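Local structure of ribose-phosphate pyrophosphokinase (Sulfolobus solfataricus, 4TWB) at residues I2-S7 / V25-K30. The protein makes phosphoribosyl pyrophosphate by moving the pyrophosphoryl group of ATP to the 1-hydroxyl of ribose 5-phosphate, with magnesium as cofactor. Numbering follows the deposited sequence.
Sequences IIIGGS and VKVENK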
loop_
_atom_site.group_PDB
_atom_site.type_symbol
_atom_site.label_atom_id
_atom_site.label_comp_id
_atom_site.label_asym_id
_atom_site.label_seq_id
_atom_site.Cartn_x
_atom_site.Cartn_y
_atom_site.Cartn_z
ATOM N N ILE A 2 -21.400 -7.265 15.120
ATOM C CA ILE A 2 -21.538 -7.520 13.685
ATOM C C ILE A 2 -20.192 -7.763 13.014
ATOM O O ILE A 2 -19.137 -7.386 13.532
ATOM C CB ILE A 2 -22.274 -6.390 12.940
ATOM C CG1 ILE A 2 -21.426 -5.125 12.913
ATOM C CG2 ILE A 2 -23.618 -6.105 13.579
ATOM C CD1 ILE A 2 -22.055 -4.039 12.095
ATOM N N ILE A 3 -20.249 -8.405 11.856
ATOM C CA ILE A 3 -19.061 -8.730 11.097
ATOM C C ILE A 3 -19.015 -7.816 9.895
ATOM O O ILE A 3 -19.981 -7.738 9.130
ATOM C CB ILE A 3 -19.110 -10.182 10.572
ATOM C CG1 ILE A 3 -19.020 -11.174 11.728
ATOM C CG2 ILE A 3 -17.994 -10.421 9.576
ATOM C CD1 ILE A 3 -19.361 -12.580 11.318
ATOM N N ILE A 4 -17.898 -7.120 9.724
ATOM C CA ILE A 4 -17.703 -6.332 8.522
ATOM C C ILE A 4 -16.655 -6.994 7.673
ATOM O O ILE A 4 -15.528 -7.165 8.114
ATOM C CB ILE A 4 -17.259 -4.888 8.826
ATOM C CG1 ILE A 4 -18.334 -4.160 9.638
ATOM C CG2 ILE A 4 -17.008 -4.148 7.527
ATOM C CD1 ILE A 4 -17.898 -2.827 10.158
ATOM N N GLY A 5 -17.034 -7.358 6.454
ATOM C CA GLY A 5 -16.101 -7.931 5.505
ATOM C C GLY A 5 -15.374 -6.888 4.679
ATOM O O GLY A 5 -15.992 -6.124 3.931
ATOM N N GLY A 6 -14.054 -6.856 4.802
ATOM C CA GLY A 6 -13.252 -5.918 4.040
ATOM C C GLY A 6 -13.198 -6.243 2.562
ATOM O O GLY A 6 -14.013 -7.007 2.044
ATOM N N SER A 7 -12.223 -5.649 1.885
ATOM C CA SER A 7 -12.015 -5.859 0.460
ATOM C C SER A 7 -11.342 -7.186 0.152
ATOM O O SER A 7 -11.291 -7.610 -1.009
ATOM C CB SER A 7 -11.140 -4.741 -0.095
ATOM O OG SER A 7 -9.907 -4.673 0.602
ATOM N N VAL A 25 -22.062 -7.451 7.310
ATOM C CA VAL A 25 -22.082 -6.213 6.538
ATOM C C VAL A 25 -20.834 -6.112 5.665
ATOM O O VAL A 25 -19.714 -6.085 6.176
ATOM C CB VAL A 25 -22.130 -5.006 7.477
ATOM C CG1 VAL A 25 -21.794 -3.736 6.727
ATOM C CG2 VAL A 25 -23.495 -4.916 8.138
ATOM N N LYS A 26 -21.024 -6.058 4.349
ATOM C CA LYS A 26 -19.891 -5.972 3.420
ATOM C C LYS A 26 -19.472 -4.536 3.071
ATOM O O LYS A 26 -20.305 -3.703 2.694
ATOM C CB LYS A 26 -20.169 -6.768 2.135
ATOM C CG LYS A 26 -20.111 -8.279 2.323
ATOM C CD LYS A 26 -19.358 -8.935 1.179
ATOM C CE LYS A 26 -18.992 -10.382 1.511
ATOM N NZ LYS A 26 -17.840 -10.905 0.702
ATOM N N VAL A 27 -18.173 -4.260 3.194
ATOM C CA VAL A 27 -17.601 -2.964 2.807
ATOM C C VAL A 27 -17.655 -2.741 1.289
ATOM O O VAL A 27 -17.259 -3.597 0.499
ATOM C CB VAL A 27 -16.138 -2.828 3.282
ATOM C CG1 VAL A 27 -15.384 -1.838 2.421
ATOM C CG2 VAL A 27 -16.085 -2.409 4.726
ATOM N N GLU A 28 -18.164 -1.586 0.888
ATOM C CA GLU A 28 -18.167 -1.211 -0.521
ATOM C C GLU A 28 -16.757 -0.755 -0.889
ATOM O O GLU A 28 -16.155 0.084 -0.201
ATOM C CB GLU A 28 -19.187 -0.097 -0.778
ATOM C CG GLU A 28 -19.396 0.254 -2.245
ATOM C CD GLU A 28 -20.341 1.448 -2.443
ATOM O OE1 GLU A 28 -21.011 1.874 -1.466
ATOM O OE2 GLU A 28 -20.410 1.958 -3.586
ATOM N N ASN A 29 -16.212 -1.318 -1.957
ATOM C CA ASN A 29 -14.850 -0.973 -2.315
ATOM C C ASN A 29 -14.593 -1.078 -3.813
ATOM O O ASN A 29 -14.966 -2.066 -4.447
ATOM C CB ASN A 29 -13.861 -1.829 -1.519
ATOM C CG ASN A 29 -13.356 -3.021 -2.301
ATOM O OD1 ASN A 29 -13.938 -4.116 -2.241
ATOM N ND2 ASN A 29 -12.258 -2.819 -3.040
ATOM N N LYS A 30 -13.982 -0.037 -4.380
ATOM C CA LYS A 30 -13.617 -0.032 -5.796
ATOM C C LYS A 30 -12.266 0.637 -5.989
ATOM O O LYS A 30 -11.719 1.232 -5.060
ATOM C CB LYS A 30 -14.681 0.673 -6.655
ATOM C CG LYS A 30 -15.204 1.990 -6.080
ATOM C CD LYS A 30 -15.877 2.863 -7.159
ATOM C CE LYS A 30 -16.289 4.234 -6.601
ATOM N NZ LYS A 30 -16.446 5.281 -7.642
#
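Ser7 sits over one face of the Asn29 side-chain amide. Its CB is 3.6 Å from Asn29 CG and 3.7 Å from Asn29 ND2, so the methylene rests near the middle of the flat group. Chi2 of Asn29 (-91°) turns the amide broadside to Ser7. Neither edge of the amide forms a hydrogen bond to segment 2-7. Replacing Asn29 with an alanine would remove the amide and would probably leave the Ser7 methylene without the flat group it rests on. Ser7 OG faces other partners, Glu66 and Gln54, and is hydrogen-bonded to both.

Before this point the two backbones pair as parallel strands. Val25 N gives a hydrogen bond to Ile3 O, 2.8 Å away. Gly5 N bonds to Val25 O at 3.0 Å. The same oxygen receives a CA-H contact from Ile4 CA. Val27 N then bonds to Gly5 O, and the regular pairing ends there.

Ile4 and Val25 project from the same face of the sheet. With CG2 anti to the backbone N, Ile4 turns that methyl toward Val27. It meets Val27 CG2 at 3.4 Å from Ile4 CG2, with the two side chains slanting across each other. Ile2 CD1 adds a looser apolar touch on Val25 CG2.

These are the two strands of a beta-alpha-beta unit, connected through helix 12-20, in the N-terminal PRTase-like domain. Strand 2-5 also pairs in parallel with strand 49-53, while strand 24-31 pairs antiparallel with strand 37-40. The link between strands 24-31 and 37-40 carries Phe32, Asp34 and Glu36, which line a pocket for AMP. Helix 60-76 packs against the contact through Ile74 on Ile4, His63 on Ser7 and Glu66 on Asn29.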